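Local coordinates for protein metallo-beta-lactamase (Simiduia agarivorans, PDB 6MFI) that probably hydrolyses beta-lactam antibiotics as a subclass B3 metallo-beta-lactamase, using two zinc ions bound in its active site, at residues Gly118-Gln123 and Pro159-Gly164; Cys37-Ala42 and Met259-Ser264; Leu178-Tyr183 and Trp195-Cys200. All blocks are in the same frame, centred on the assembly; numbering follows the deposited sequence. Where two conformers were deposited one is given.

Contact 1 of 3, residues Gly118-Gln123 and Pro159-Gly164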
loop_
_atom_site.group_PDB
_atom_site.type_symbol
_atom_site.label_atom_id
_atom_site.label_comp_id
_atom_site.label_asym_id
_atom_site.label_seq_id
_atom_site.Cartn_x
_atom_site.Cartn_y
_atom_site.Cartn_z
ATOM N N GLY A 118 -3.888 2.463 -11.956
ATOM C CA GLY A 118 -3.618 1.535 -13.035
ATOM C C GLY A 118 -3.985 0.105 -12.702
ATOM O O GLY A 118 -3.442 -0.834 -13.290
ATOM N N MET A 119 -4.912 -0.072 -11.758
ATOM C CA MET A 119 -5.300 -1.416 -11.345
ATOM C C MET A 119 -6.003 -2.163 -12.472
ATOM O O MET A 119 -5.799 -3.371 -12.644
ATOM C CB MET A 119 -6.193 -1.343 -10.107
ATOM C CG MET A 119 -6.264 -2.631 -9.304
ATOM S SD MET A 119 -4.641 -3.251 -8.827
ATOM C CE MET A 119 -4.478 -2.545 -7.188
ATOM N N ALA A 120 -6.827 -1.463 -13.256
ATOM C CA ALA A 120 -7.556 -2.119 -14.335
ATOM C C ALA A 120 -6.610 -2.637 -15.410
ATOM O O ALA A 120 -6.850 -3.700 -15.997
ATOM C CB ALA A 120 -8.579 -1.159 -14.940
ATOM N N SER A 121 -5.529 -1.903 -15.683
ATOM C CA SER A 121 -4.568 -2.348 -16.687
ATOM C C SER A 121 -3.821 -3.593 -16.224
ATOM O O SER A 121 -3.597 -4.518 -17.013
ATOM C CB SER A 121 -3.589 -1.222 -17.012
ATOM O OG SER A 121 -4.260 -0.111 -17.583
ATOM N N LEU A 122 -3.429 -3.634 -14.949
ATOM C CA LEU A 122 -2.734 -4.808 -14.430
ATOM C C LEU A 122 -3.671 -6.004 -14.331
ATOM O O LEU A 122 -3.258 -7.145 -14.562
ATOM C CB LEU A 122 -2.120 -4.493 -13.067
ATOM C CG LEU A 122 -0.935 -3.526 -13.066
ATOM C CD1 LEU A 122 -0.317 -3.440 -11.680
ATOM C CD2 LEU A 122 0.103 -3.950 -14.093
ATOM N N GLN A 123 -4.940 -5.761 -13.992
ATOM C CA GLN A 123 -5.910 -6.849 -13.922
ATOM C C GLN A 123 -6.202 -7.418 -15.304
ATOM O O GLN A 123 -6.389 -8.632 -15.455
ATOM C CB GLN A 123 -7.197 -6.355 -13.259
ATOM C CG GLN A 123 -8.164 -7.455 -12.851
ATOM C CD GLN A 123 -9.097 -7.871 -13.975
ATOM O OE1 GLN A 123 -9.353 -7.101 -14.900
ATOM N NE2 GLN A 123 -9.607 -9.094 -13.898
ATOM N N PRO A 159 -9.492 4.467 -14.927
ATOM C CA PRO A 159 -10.315 3.405 -15.522
ATOM C C PRO A 159 -10.887 2.466 -14.470
ATOM O O PRO A 159 -10.224 2.117 -13.491
ATOM C CB PRO A 159 -9.336 2.678 -16.451
ATOM C CG PRO A 159 -8.325 3.709 -16.802
ATOM C CD PRO A 159 -8.172 4.566 -15.579
ATOM N N VAL A 160 -12.141 2.058 -14.685
ATOM C CA VAL A 160 -12.817 1.187 -13.734
ATOM C C VAL A 160 -12.213 -0.211 -13.788
ATOM O O VAL A 160 -11.757 -0.683 -14.839
ATOM C CB VAL A 160 -14.334 1.154 -14.004
ATOM C CG1 VAL A 160 -14.889 2.568 -14.089
ATOM C CG2 VAL A 160 -14.642 0.382 -15.281
ATOM N N ALA A 161 -12.197 -0.878 -12.639
ATOM C CA ALA A 161 -11.621 -2.206 -12.506
ATOM C C ALA A 161 -12.693 -3.201 -12.081
ATOM O O ALA A 161 -13.764 -2.825 -11.596
ATOM C CB ALA A 161 -10.466 -2.214 -11.496
ATOM N N ARG A 162 -12.389 -4.483 -12.270
ATOM C CA ARG A 162 -13.305 -5.571 -11.945
ATOM C C ARG A 162 -12.899 -6.169 -10.604
ATOM O O ARG A 162 -11.849 -6.812 -10.494
ATOM C CB ARG A 162 -13.297 -6.632 -13.043
ATOM C CG ARG A 162 -13.689 -6.112 -14.415
ATOM C CD ARG A 162 -13.311 -7.101 -15.504
ATOM N NE ARG A 162 -14.050 -8.355 -15.384
ATOM C CZ ARG A 162 -13.798 -9.442 -16.104
ATOM N NH1 ARG A 162 -12.820 -9.436 -17.000
ATOM N NH2 ARG A 162 -14.523 -10.539 -15.930
ATOM N N VAL A 163 -13.732 -5.963 -9.589
ATOM C CA VAL A 163 -13.493 -6.508 -8.258
ATOM C C VAL A 163 -14.193 -7.855 -8.151
ATOM O O VAL A 163 -15.402 -7.960 -8.395
ATOM C CB VAL A 163 -13.986 -5.538 -7.171
ATOM C CG1 VAL A 163 -13.852 -6.169 -5.794
ATOM C CG2 VAL A 163 -13.216 -4.230 -7.242
ATOM N N GLY A 164 -13.436 -8.887 -7.785
ATOM C CA GLY A 164 -13.975 -10.232 -7.723
ATOM C C GLY A 164 -14.297 -10.713 -6.323
ATOM O O GLY A 164 -14.973 -11.731 -6.154
HETATM O O HOH W 1 -7.509 1.405 -13.119
HETATM O O HOH W 2 -9.962 -4.798 -13.871
#
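Ala120, in the first turn of helix 119-126, points its methyl group at the backbone of Pro159, Val160 and Ala161, an extended run that leads into the edge strand 163-166 of the seven-stranded sheet of the metallo-beta-lactamase fold. This is helix-to-loop packing at the surface. Ala120 CB comes within 3.2 Å of Val160 O, a close van der Waals approach, and lies 4.1 Å from Ala161 CB and 4.2 Å from Pro159 CB, so the small side chain sits among three consecutive residues. Val160 itself directs its side chain away from the helix. Ala161, also turned toward the helix, touches Met140 of helix 134-142 and Leu130 of strand 129-132 as well. One turn on, Gln123 has CG anti to its backbone N (chi1 -167°) and then bends at chi2 (-86°), which carries the amide up to Arg162. The two side chains cross at about a right angle, with amide and guanidinium planes 75° apart, and the touch is loose: Gln123 OE1 stands 4.0 Å from Arg162 CD. Gln123 NE2 is held by Ala128 O, which helps fix the rotation of the amide. Water makes the polar links between the segments. One molecule accepts from Ala120 N and donates to Pro159 O; a second donates to Gln123 OE1 at 2.6 Å and accepts from Arg162 N at 2.9 Å.

Contact 2 of 3, residues Cys37-Ala42 and Met259-Ser264; sequences CADWDA and MRQRLS
Arg260, on the first turn of helix 259-265, reaches across to the loop that follows helix 30-36 and ties this N-terminal part of the metallo-beta-lactamase fold to a helix late in the chain. Its chain runs extended from CG to NE, and NE donates to Cys37 O at 2.8 Å with an N-H...O angle of 165°. The acceptor lies in the guanidinium plane, and the N-H meets a lone pair of the carbonyl. Cys37 is anchored in turn by its disulfide to Cys62. The remaining guanidinium nitrogens have other partners: NH2 makes a weak bond to Val34 O, while Arg260 NH1 gives a hydrogen to a water that donates to Asp39 OD2. That water bridges opposite charges too far apart for a salt bridge. Asp39 OD1 accepts from Ser255 OG, which also takes the N-H of Trp40. As modelled, Gln261 OE1 lies 3.0 Å from Asp39 OD1, two acceptors that cannot bond, so the orientation of that amide is doubtful; the Asp39 carboxylate and Gln261 amide planes are 74° apart. Within the loop, the Asp41 carboxylate takes two backbone N-H groups: OD2 receives Ala38 N at 2.8 Å, met from above the carboxylate plane, and OD1 receives Ala42 N at 3.0 Å.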
loop_
_atom_site.group_PDB
_atom_site.type_symbol
_atom_site.label_atom_id
_atom_site.label_comp_id
_atom_site.label_asym_id
_atom_site.label_seq_id
_atom_site.Cartn_x
_atom_site.Cartn_y
_atom_site.Cartn_z
ATOM N N CYS A 37 16.422 6.431 -6.991
ATOM C CA CYS A 37 15.222 7.077 -6.480
ATOM C C CYS A 37 15.559 7.946 -5.276
ATOM O O CYS A 37 16.431 7.602 -4.471
ATOM C CB CYS A 37 14.164 6.035 -6.097
ATOM S SG CYS A 37 13.720 4.906 -7.444
ATOM N N ALA A 38 14.859 9.069 -5.158
ATOM C CA ALA A 38 15.067 10.031 -4.087
ATOM C C ALA A 38 13.893 9.990 -3.111
ATOM O O ALA A 38 12.910 9.270 -3.304
ATOM C CB ALA A 38 15.256 11.437 -4.660
ATOM N N ASP A 39 14.009 10.781 -2.047
ATOM C CA ASP A 39 12.942 10.874 -1.061
ATOM C C ASP A 39 11.786 11.699 -1.616
ATOM O O ASP A 39 11.997 12.780 -2.173
ATOM C CB ASP A 39 13.466 11.497 0.232
ATOM C CG ASP A 39 14.032 10.465 1.187
ATOM O OD1 ASP A 39 13.426 9.381 1.322
ATOM O OD2 ASP A 39 15.085 10.736 1.803
ATOM N N TRP A 40 10.567 11.182 -1.458
ATOM C CA TRP A 40 9.357 11.839 -1.949
ATOM C C TRP A 40 9.465 12.139 -3.442
ATOM O O TRP A 40 9.220 13.256 -3.902
ATOM C CB TRP A 40 9.063 13.112 -1.153
ATOM C CG TRP A 40 8.852 12.871 0.310
ATOM C CD1 TRP A 40 9.642 13.303 1.334
ATOM C CD2 TRP A 40 7.765 12.158 0.915
ATOM N NE1 TRP A 40 9.123 12.895 2.538
ATOM C CE2 TRP A 40 7.969 12.192 2.309
ATOM C CE3 TRP A 40 6.644 11.491 0.413
ATOM C CZ2 TRP A 40 7.095 11.583 3.206
ATOM C CZ3 TRP A 40 5.776 10.888 1.305
ATOM C CH2 TRP A 40 6.007 10.938 2.686
ATOM N N ASP A 41 9.846 11.117 -4.203
ATOM C CA ASP A 41 10.050 11.275 -5.633
ATOM C C ASP A 41 8.708 11.376 -6.357
ATOM O O ASP A 41 7.634 11.216 -5.770
ATOM C CB ASP A 41 10.868 10.109 -6.184
ATOM C CG ASP A 41 11.971 10.561 -7.117
ATOM O OD1 ASP A 41 11.791 11.595 -7.795
ATOM O OD2 ASP A 41 13.018 9.881 -7.174
ATOM N N ALA A 42 8.783 11.650 -7.659
ATOM C CA ALA A 42 7.581 11.733 -8.475
ATOM C C ALA A 42 6.867 10.386 -8.507
ATOM O O ALA A 42 7.493 9.324 -8.466
ATOM C CB ALA A 42 7.928 12.182 -9.894
ATOM N N MET A 259 11.866 4.456 3.976
ATOM C CA MET A 259 12.380 3.257 3.319
ATOM C C MET A 259 13.721 3.521 2.648
ATOM O O MET A 259 14.614 2.667 2.674
ATOM C CB MET A 259 11.368 2.744 2.295
ATOM C CG MET A 259 11.589 1.302 1.876
ATOM S SD MET A 259 10.342 0.739 0.706
ATOM C CE MET A 259 11.063 1.298 -0.831
ATOM N N ARG A 260 13.879 4.697 2.036
ATOM C CA ARG A 260 15.140 5.014 1.375
ATOM C C ARG A 260 16.270 5.171 2.384
ATOM O O ARG A 260 17.391 4.706 2.146
ATOM C CB ARG A 260 14.992 6.283 0.537
ATOM C CG ARG A 260 16.209 6.590 -0.318
ATOM C CD ARG A 260 16.104 7.956 -0.972
ATOM N NE ARG A 260 17.225 8.211 -1.872
ATOM C CZ ARG A 260 18.413 8.655 -1.476
ATOM N NH1 ARG A 260 18.641 8.898 -0.193
ATOM N NH2 ARG A 260 19.376 8.857 -2.366
ATOM N N GLN A 261 15.998 5.824 3.516
ATOM C CA GLN A 261 17.028 5.975 4.538
ATOM C C GLN A 261 17.389 4.633 5.163
ATOM O O GLN A 261 18.568 4.354 5.404
ATOM C CB GLN A 261 16.570 6.965 5.608
ATOM C CG GLN A 261 16.248 8.349 5.069
ATOM C CD GLN A 261 14.775 8.527 4.757
ATOM O OE1 GLN A 261 14.247 7.925 3.820
ATOM N NE2 GLN A 261 14.102 9.365 5.538
ATOM N N ARG A 262 16.391 3.786 5.423
ATOM C CA ARG A 262 16.673 2.464 5.974
ATOM C C ARG A 262 17.474 1.616 4.993
ATOM O O ARG A 262 18.324 0.817 5.401
ATOM C CB ARG A 262 15.370 1.759 6.350
ATOM C CG ARG A 262 14.622 2.398 7.507
ATOM C CD ARG A 262 13.341 1.640 7.816
ATOM N NE ARG A 262 12.357 1.769 6.746
ATOM C CZ ARG A 262 11.389 0.890 6.509
ATOM N NH1 ARG A 262 11.273 -0.192 7.268
ATOM N NH2 ARG A 262 10.537 1.089 5.512
ATOM N N LEU A 263 17.216 1.776 3.692
ATOM C CA LEU A 263 17.976 1.033 2.691
ATOM C C LEU A 263 19.415 1.531 2.606
ATOM O O LEU A 263 20.347 0.733 2.449
ATOM C CB LEU A 263 17.295 1.142 1.327
ATOM C CG LEU A 263 16.089 0.238 1.065
ATOM C CD1 LEU A 263 15.524 0.493 -0.323
ATOM C CD2 LEU A 263 16.467 -1.224 1.233
ATOM N N SER A 264 19.615 2.845 2.715
ATOM C CA SER A 264 20.952 3.409 2.563
ATOM C C SER A 264 21.766 3.302 3.847
ATOM O O SER A 264 22.980 3.074 3.798
ATOM C CB SER A 264 20.852 4.870 2.125
ATOM O OG SER A 264 21.970 5.615 2.576
HETATM O O HOH W 3 18.424 9.548 -5.584
HETATM O O HOH W 4 17.318 8.908 2.031
#

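Contact 3 of 3, residues Leu178-Tyr183 and Trp195-Cys200; sequences LRLTAY and WQWRAC
With CG anti to the backbone N (chi1 153°) and the chain extended beyond it, the Gln196 amide reaches the hydroxyl of Tyr183, whose own chi1 of -58° sets CG anti to the carbonyl carbon and brings the ring across from the neighbouring strand. Tyr183 OH donates to Gln196 OE1 at 2.6 Å, from a position tilted out of the carbonyl plane; ring and amide planes stand 79° apart, and the oxygen lies at the ring edge. Gln196 NE2 is taken by Glu245 O. Strands 178-184 and 193-199 form an antiparallel beta hairpin in the five-stranded sheet. Thr181 and Gln196 are a hydrogen-bonded pair of it: Thr181 N reaches Gln196 O at 3.0 Å, and Gln196 N returns to Thr181 O at 3.0 Å along a more bent path. On the other face, Ala182 CB sits over the six-membered ring of Trp195, 3.5 Å from its centroid, a CH-pi contact. Leu180 CB meets the same indole at CE3, 3.8 Å away, while Leu180 CD2 lies 4.0 Å from Trp197 CE3. Toward the far end, a water links Arg179 O to Arg198 N. The hairpin thus carries the Tyr183-Gln196 side-chain bond on one face, and turns toward strands 67-71 and 74-78 of the other sheet a mainly apolar face whose indole N-H groups are satisfied, Trp195 NE1 by His108 O and Trp197 NE1 by Thr56 OG1.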
loop_
_atom_site.group_PDB
_atom_site.type_symbol
_atom_site.label_atom_id
_atom_site.label_comp_id
_atom_site.label_asym_id
_atom_site.label_seq_id
_atom_site.Cartn_x
_atom_site.Cartn_y
_atom_site.Cartn_z
ATOM N N LEU A 178 1.031 -18.837 0.146
ATOM C CA LEU A 178 0.953 -17.452 0.584
ATOM C C LEU A 178 -0.274 -17.226 1.458
ATOM O O LEU A 178 -1.332 -17.827 1.252
ATOM C CB LEU A 178 0.918 -16.509 -0.618
ATOM C CG LEU A 178 1.994 -16.771 -1.670
ATOM C CD1 LEU A 178 1.780 -15.893 -2.894
ATOM C CD2 LEU A 178 3.369 -16.544 -1.068
ATOM N N ARG A 179 -0.124 -16.340 2.439
ATOM C CA ARG A 179 -1.194 -16.057 3.390
ATOM C C ARG A 179 -1.049 -14.628 3.886
ATOM O O ARG A 179 -0.052 -14.295 4.535
ATOM C CB ARG A 179 -1.157 -17.047 4.556
ATOM C CG ARG A 179 -2.034 -16.668 5.730
ATOM C CD ARG A 179 -2.688 -17.896 6.335
ATOM N NE ARG A 179 -3.339 -17.595 7.604
ATOM C CZ ARG A 179 -2.906 -18.024 8.785
ATOM N NH1 ARG A 179 -1.816 -18.776 8.858
ATOM N NH2 ARG A 179 -3.561 -17.702 9.892
ATOM N N LEU A 180 -2.037 -13.791 3.579
ATOM C CA LEU A 180 -2.064 -12.398 3.997
ATOM C C LEU A 180 -3.335 -12.123 4.787
ATOM O O LEU A 180 -4.392 -12.696 4.509
ATOM C CB LEU A 180 -1.999 -11.448 2.794
ATOM C CG LEU A 180 -0.936 -11.688 1.722
ATOM C CD1 LEU A 180 -1.480 -12.545 0.589
ATOM C CD2 LEU A 180 -0.427 -10.359 1.194
ATOM N N THR A 181 -3.226 -11.243 5.778
ATOM C CA THR A 181 -4.364 -10.806 6.576
ATOM C C THR A 181 -4.496 -9.295 6.460
ATOM O O THR A 181 -3.504 -8.570 6.593
ATOM C CB THR A 181 -4.207 -11.216 8.045
ATOM O OG1 THR A 181 -4.020 -12.634 8.130
ATOM C CG2 THR A 181 -5.441 -10.822 8.844
ATOM N N ALA A 182 -5.714 -8.826 6.210
ATOM C CA ALA A 182 -5.985 -7.404 6.070
ATOM C C ALA A 182 -6.554 -6.835 7.363
ATOM O O ALA A 182 -7.181 -7.543 8.155
ATOM C CB ALA A 182 -6.960 -7.140 4.922
ATOM N N TYR A 183 -6.330 -5.539 7.564
ATOM C CA TYR A 183 -6.864 -4.816 8.709
ATOM C C TYR A 183 -7.424 -3.493 8.218
ATOM O O TYR A 183 -6.695 -2.689 7.630
ATOM C CB TYR A 183 -5.787 -4.591 9.774
ATOM C CG TYR A 183 -5.168 -5.870 10.288
ATOM C CD1 TYR A 183 -5.750 -6.575 11.333
ATOM C CD2 TYR A 183 -4.002 -6.374 9.726
ATOM C CE1 TYR A 183 -5.187 -7.746 11.806
ATOM C CE2 TYR A 183 -3.433 -7.542 10.190
ATOM C CZ TYR A 183 -4.030 -8.224 11.229
ATOM O OH TYR A 183 -3.463 -9.389 11.694
ATOM N N TRP A 195 -2.009 -4.486 5.218
ATOM C CA TRP A 195 -1.783 -5.902 4.981
ATOM C C TRP A 195 -0.578 -6.391 5.773
ATOM O O TRP A 195 0.403 -5.666 5.959
ATOM C CB TRP A 195 -1.577 -6.175 3.489
ATOM C CG TRP A 195 -2.827 -5.989 2.690
ATOM C CD1 TRP A 195 -3.203 -4.869 2.007
ATOM C CD2 TRP A 195 -3.868 -6.952 2.486
ATOM N NE1 TRP A 195 -4.415 -5.073 1.393
ATOM C CE2 TRP A 195 -4.844 -6.345 1.671
ATOM C CE3 TRP A 195 -4.070 -8.268 2.914
ATOM C CZ2 TRP A 195 -6.004 -7.008 1.275
ATOM C CZ3 TRP A 195 -5.221 -8.925 2.519
ATOM C CH2 TRP A 195 -6.173 -8.293 1.708
ATOM N N GLN A 196 -0.661 -7.636 6.235
ATOM C CA GLN A 196 0.393 -8.239 7.038
ATOM C C GLN A 196 0.571 -9.691 6.623
ATOM O O GLN A 196 -0.400 -10.450 6.572
ATOM C CB GLN A 196 0.067 -8.144 8.534
ATOM C CG GLN A 196 0.692 -9.233 9.390
ATOM C CD GLN A 196 -0.065 -9.455 10.684
ATOM O OE1 GLN A 196 -1.186 -9.965 10.683
ATOM N NE2 GLN A 196 0.543 -9.065 11.798
ATOM N N TRP A 197 1.813 -10.067 6.321
ATOM C CA TRP A 197 2.143 -11.429 5.928
ATOM C C TRP A 197 3.504 -11.792 6.503
ATOM O O TRP A 197 4.227 -10.946 7.036
ATOM C CB TRP A 197 2.141 -11.593 4.403
ATOM C CG TRP A 197 3.193 -10.780 3.710
ATOM C CD1 TRP A 197 4.414 -11.211 3.284
ATOM C CD2 TRP A 197 3.114 -9.391 3.365
ATOM N NE1 TRP A 197 5.102 -10.178 2.695
ATOM C CE2 TRP A 197 4.326 -9.049 2.732
ATOM C CE3 TRP A 197 2.138 -8.403 3.529
ATOM C CZ2 TRP A 197 4.587 -7.764 2.263
ATOM C CZ3 TRP A 197 2.398 -7.127 3.062
ATOM C CH2 TRP A 197 3.613 -6.820 2.437
ATOM N N ARG A 198 3.852 -13.070 6.390
ATOM C CA ARG A 198 5.133 -13.581 6.848
ATOM C C ARG A 198 6.003 -13.942 5.652
ATOM O O ARG A 198 5.517 -14.503 4.666
ATOM C CB ARG A 198 4.952 -14.805 7.749
ATOM C CG ARG A 198 4.329 -14.503 9.101
ATOM C CD ARG A 198 4.697 -15.554 10.142
ATOM N NE ARG A 198 4.389 -16.913 9.703
ATOM C CZ ARG A 198 5.285 -17.768 9.219
ATOM N NH1 ARG A 198 6.556 -17.408 9.108
ATOM N NH2 ARG A 198 4.910 -18.984 8.844
ATOM N N ALA A 199 7.290 -13.620 5.749
ATOM C CA ALA A 199 8.258 -13.905 4.696
ATOM C C ALA A 199 9.382 -14.749 5.280
ATOM O O ALA A 199 10.008 -14.355 6.269
ATOM C CB ALA A 199 8.809 -12.614 4.090
ATOM N N CYS A 200 9.632 -15.902 4.668
ATOM C CA CYS A 200 10.690 -16.797 5.121
ATOM C C CYS A 200 11.684 -17.079 3.998
ATOM O O CYS A 200 12.490 -16.221 3.639
ATOM C CB CYS A 200 10.100 -18.107 5.644
ATOM S SG CYS A 200 8.765 -17.901 6.845
HETATM O O HOH W 5 2.131 -15.191 5.821
#

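How the contacts relate
Contact 3 is the partly buried one, a strand pair inside the five-stranded sheet, whereas contacts 1 and 2 lie at the surface and each joins a helix to a loop, that of contact 1 running into an edge strand. Contacts 1 and 3 follow one another along the chain, and both fall within the loop closed by contact 2. None touches another: nearest atoms are about 9 Å apart for contacts 1 and 3 and about 14 Å for contacts 1 and 2. Their chemistry differs accordingly. Direct backbone bonds and indole packing serve the hairpin, a methyl group and bridging waters serve 118-123 with 159-164, and one arginine-to-carbonyl bond anchors 37-42 to 259-264.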